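Long-range contact in Thiol:disulfide interchange protein DsbL (Escherichia coli, PDB 3C7M), which introduces disulfide bonds into other proteins by passing on its own redox-active disulfide, and works with DsbI to form an essential disulfide in AssT: residues 31-40 with 161-169. Sequence-based numbering, arbitrary orientation.
Sequences FCYKYDKAVT and QGVPAYVVN
Pro164 lays its ring against the first turn of helix 30-38, where CD lies 3.7 Å from Cys32 SG and 3.9 Å from Phe31 CB. The peptide bond before Pro164 is cis. Its ring nitrogen stands 3.5 Å from Cys32 SG, while Val163 CB, one residue back, approaches the same sulfur at 3.8 Å, so the thiol bears on the Val163-Pro164 junction rather than on one side chain. The Cys32 torsion explains this: SG lies anti to the carbonyl carbon (chi1 -72°), on the backbone N side. Further along the helix, the ring of Tyr35 meets Pro164 CG obliquely.

A second, polar centre forms where the strand side chain of Tyr166 reaches the junction between helices 30-38 and 40-46. Its hydroxyl lies 2.7 Å from Thr40 OG1, which sits at the edge of the Tyr166 ring and in its plane; the spacing suits a hydrogen bond, but a water is a rival partner for the same hydroxyl. Thr40 OG1 in turn donates to the anti lone pair of Asp36 OD1. The water bridges Asp36 and Tyr166, donating to Asp36 OD1 and joining Tyr166 OH at 3.0 Å. The carbons Tyr35 CB and Val39 CG2 pack against this hydroxyl. The other carboxylate oxygen of Asp36 is held by Tyr101 and by a salt bridge to Lys23, so both oxygens of this buried carboxylate have partners.

Cys32 belongs to the redox-active Cys29/Cys32 pair, reduced here with no disulfide. A cis-proline loop facing the CxxC motif at a helix start, and leading directly into a central strand, is the hallmark of the active site of the thioredoxin fold, here in its DsbA-like form.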
# COMPACT_ATOMS: atom_id res chain seq x y z
N PHE A 31 -7.63 -1.21 -10.02
CA PHE A 31 -8.52 -1.36 -8.87
C PHE A 31 -7.92 -0.79 -7.58
O PHE A 31 -8.64 -0.23 -6.76
CB PHE A 31 -8.97 -2.82 -8.70
CG PHE A 31 -10.18 -3.18 -9.53
CD1 PHE A 31 -11.47 -2.98 -9.04
CD2 PHE A 31 -10.03 -3.73 -10.80
CE1 PHE A 31 -12.59 -3.31 -9.80
CE2 PHE A 31 -11.14 -4.07 -11.57
CZ PHE A 31 -12.42 -3.86 -11.07
N CYS A 32 -6.60 -0.91 -7.42
CA CYS A 32 -5.93 -0.26 -6.29
C CYS A 32 -6.18 1.24 -6.30
O CYS A 32 -6.48 1.83 -5.27
CB CYS A 32 -4.42 -0.54 -6.30
SG CYS A 32 -4.01 -2.23 -5.85
N TYR A 33 -6.09 1.86 -7.48
CA TYR A 33 -6.36 3.28 -7.64
C TYR A 33 -7.82 3.58 -7.29
O TYR A 33 -8.10 4.50 -6.51
CB TYR A 33 -6.04 3.70 -9.08
CG TYR A 33 -6.06 5.18 -9.40
CD1 TYR A 33 -6.05 6.16 -8.38
CD2 TYR A 33 -6.04 5.61 -10.72
CE1 TYR A 33 -6.04 7.52 -8.70
CE2 TYR A 33 -6.03 6.97 -11.05
CZ TYR A 33 -6.03 7.92 -10.04
OH TYR A 33 -6.01 9.26 -10.37
N LYS A 34 -8.74 2.78 -7.84
CA LYS A 34 -10.17 2.95 -7.60
C LYS A 34 -10.54 2.87 -6.13
O LYS A 34 -11.22 3.75 -5.60
CB LYS A 34 -10.96 1.92 -8.41
CG LYS A 34 -11.01 2.22 -9.90
N TYR A 35 -10.08 1.82 -5.46
CA TYR A 35 -10.35 1.65 -4.02
C TYR A 35 -9.65 2.70 -3.15
O TYR A 35 -10.17 3.10 -2.10
CB TYR A 35 -10.10 0.21 -3.55
CG TYR A 35 -11.16 -0.79 -4.02
CD1 TYR A 35 -11.10 -1.35 -5.30
CD2 TYR A 35 -12.23 -1.16 -3.20
CE1 TYR A 35 -12.06 -2.26 -5.74
CE2 TYR A 35 -13.20 -2.07 -3.63
CZ TYR A 35 -13.11 -2.62 -4.91
OH TYR A 35 -14.06 -3.52 -5.37
N ASP A 36 -8.46 3.16 -3.57
CA ASP A 36 -7.75 4.23 -2.85
C ASP A 36 -8.42 5.59 -3.01
O ASP A 36 -8.25 6.49 -2.17
CB ASP A 36 -6.28 4.33 -3.28
CG ASP A 36 -5.40 3.27 -2.64
OD1 ASP A 36 -5.87 2.53 -1.75
OD2 ASP A 36 -4.22 3.17 -3.02
N LYS A 37 -9.18 5.75 -4.09
CA LYS A 37 -9.95 6.97 -4.29
C LYS A 37 -11.23 6.93 -3.46
O LYS A 37 -11.67 7.97 -2.98
CB LYS A 37 -10.29 7.17 -5.77
CG LYS A 37 -9.12 7.68 -6.61
CD LYS A 37 -9.55 8.07 -8.01
CE LYS A 37 -9.63 6.87 -8.95
NZ LYS A 37 -10.10 7.27 -10.30
N ALA A 38 -11.79 5.74 -3.29
CA ALA A 38 -13.15 5.59 -2.78
C ALA A 38 -13.33 5.05 -1.36
O ALA A 38 -14.28 5.44 -0.67
CB ALA A 38 -13.99 4.77 -3.75
N VAL A 39 -12.46 4.14 -0.93
CA VAL A 39 -12.66 3.45 0.36
C VAL A 39 -11.48 3.44 1.34
O VAL A 39 -11.70 3.52 2.54
CB VAL A 39 -13.25 2.00 0.20
CG1 VAL A 39 -14.36 1.97 -0.84
CG2 VAL A 39 -12.17 0.98 -0.16
N THR A 40 -10.25 3.35 0.83
CA THR A 40 -9.08 3.16 1.72
C THR A 40 -8.98 4.17 2.86
O THR A 40 -8.88 3.79 4.03
CB THR A 40 -7.76 3.10 0.92
OG1 THR A 40 -7.88 2.08 -0.08
CG2 THR A 40 -6.58 2.75 1.83
N GLN A 161 -6.43 -13.50 -4.44
CA GLN A 161 -7.49 -12.80 -5.16
C GLN A 161 -7.02 -11.47 -5.76
O GLN A 161 -7.81 -10.56 -5.98
CB GLN A 161 -8.72 -12.62 -4.25
CG GLN A 161 -8.45 -11.98 -2.89
CD GLN A 161 -8.61 -10.48 -2.92
OE1 GLN A 161 -9.70 -9.97 -3.18
NE2 GLN A 161 -7.52 -9.75 -2.66
N GLY A 162 -5.72 -11.40 -6.05
CA GLY A 162 -5.14 -10.24 -6.71
C GLY A 162 -4.86 -9.09 -5.76
O GLY A 162 -4.79 -9.28 -4.55
N VAL A 163 -4.68 -7.91 -6.33
CA VAL A 163 -4.59 -6.68 -5.55
C VAL A 163 -5.74 -5.75 -5.94
O VAL A 163 -6.22 -5.80 -7.08
CB VAL A 163 -3.20 -5.99 -5.70
CG1 VAL A 163 -2.13 -6.77 -4.96
CG2 VAL A 163 -2.83 -5.79 -7.17
N PRO A 164 -6.19 -4.89 -5.01
CA PRO A 164 -5.71 -4.74 -3.64
C PRO A 164 -6.06 -5.93 -2.77
O PRO A 164 -7.05 -6.64 -3.02
CB PRO A 164 -6.45 -3.50 -3.14
CG PRO A 164 -7.69 -3.45 -3.98
CD PRO A 164 -7.29 -3.96 -5.32
N ALA A 165 -5.24 -6.15 -1.74
CA ALA A 165 -5.48 -7.21 -0.77
C ALA A 165 -5.44 -6.59 0.62
O ALA A 165 -4.36 -6.24 1.14
CB ALA A 165 -4.45 -8.32 -0.94
N TYR A 166 -6.62 -6.43 1.22
CA TYR A 166 -6.73 -5.90 2.58
C TYR A 166 -6.72 -7.05 3.57
O TYR A 166 -7.57 -7.94 3.51
CB TYR A 166 -8.00 -5.09 2.76
CG TYR A 166 -8.10 -3.86 1.88
CD1 TYR A 166 -8.67 -3.93 0.61
CD2 TYR A 166 -7.66 -2.61 2.34
CE1 TYR A 166 -8.79 -2.79 -0.19
CE2 TYR A 166 -7.79 -1.47 1.54
CZ TYR A 166 -8.35 -1.57 0.28
OH TYR A 166 -8.48 -0.47 -0.54
N VAL A 167 -5.73 -7.02 4.47
CA VAL A 167 -5.49 -8.10 5.42
C VAL A 167 -5.57 -7.56 6.85
O VAL A 167 -4.94 -6.56 7.19
CB VAL A 167 -4.10 -8.74 5.18
CG1 VAL A 167 -3.84 -9.86 6.19
CG2 VAL A 167 -3.99 -9.29 3.75
N VAL A 168 -6.34 -8.24 7.70
CA VAL A 168 -6.47 -7.86 9.09
C VAL A 168 -5.61 -8.77 9.96
O VAL A 168 -5.74 -10.00 9.89
CB VAL A 168 -7.95 -7.94 9.56
CG1 VAL A 168 -8.08 -7.49 11.01
CG2 VAL A 168 -8.83 -7.08 8.67
N ASN A 169 -4.74 -8.14 10.75
CA ASN A 169 -3.86 -8.83 11.70
C ASN A 169 -2.98 -9.92 11.09
O ASN A 169 -2.64 -10.91 11.75
CB ASN A 169 -4.66 -9.34 12.90
CG ASN A 169 -5.21 -8.21 13.73
OD1 ASN A 169 -4.76 -7.07 13.62
ND2 ASN A 169 -6.20 -8.51 14.57
O HOH W 1 -6.64 -0.17 -2.95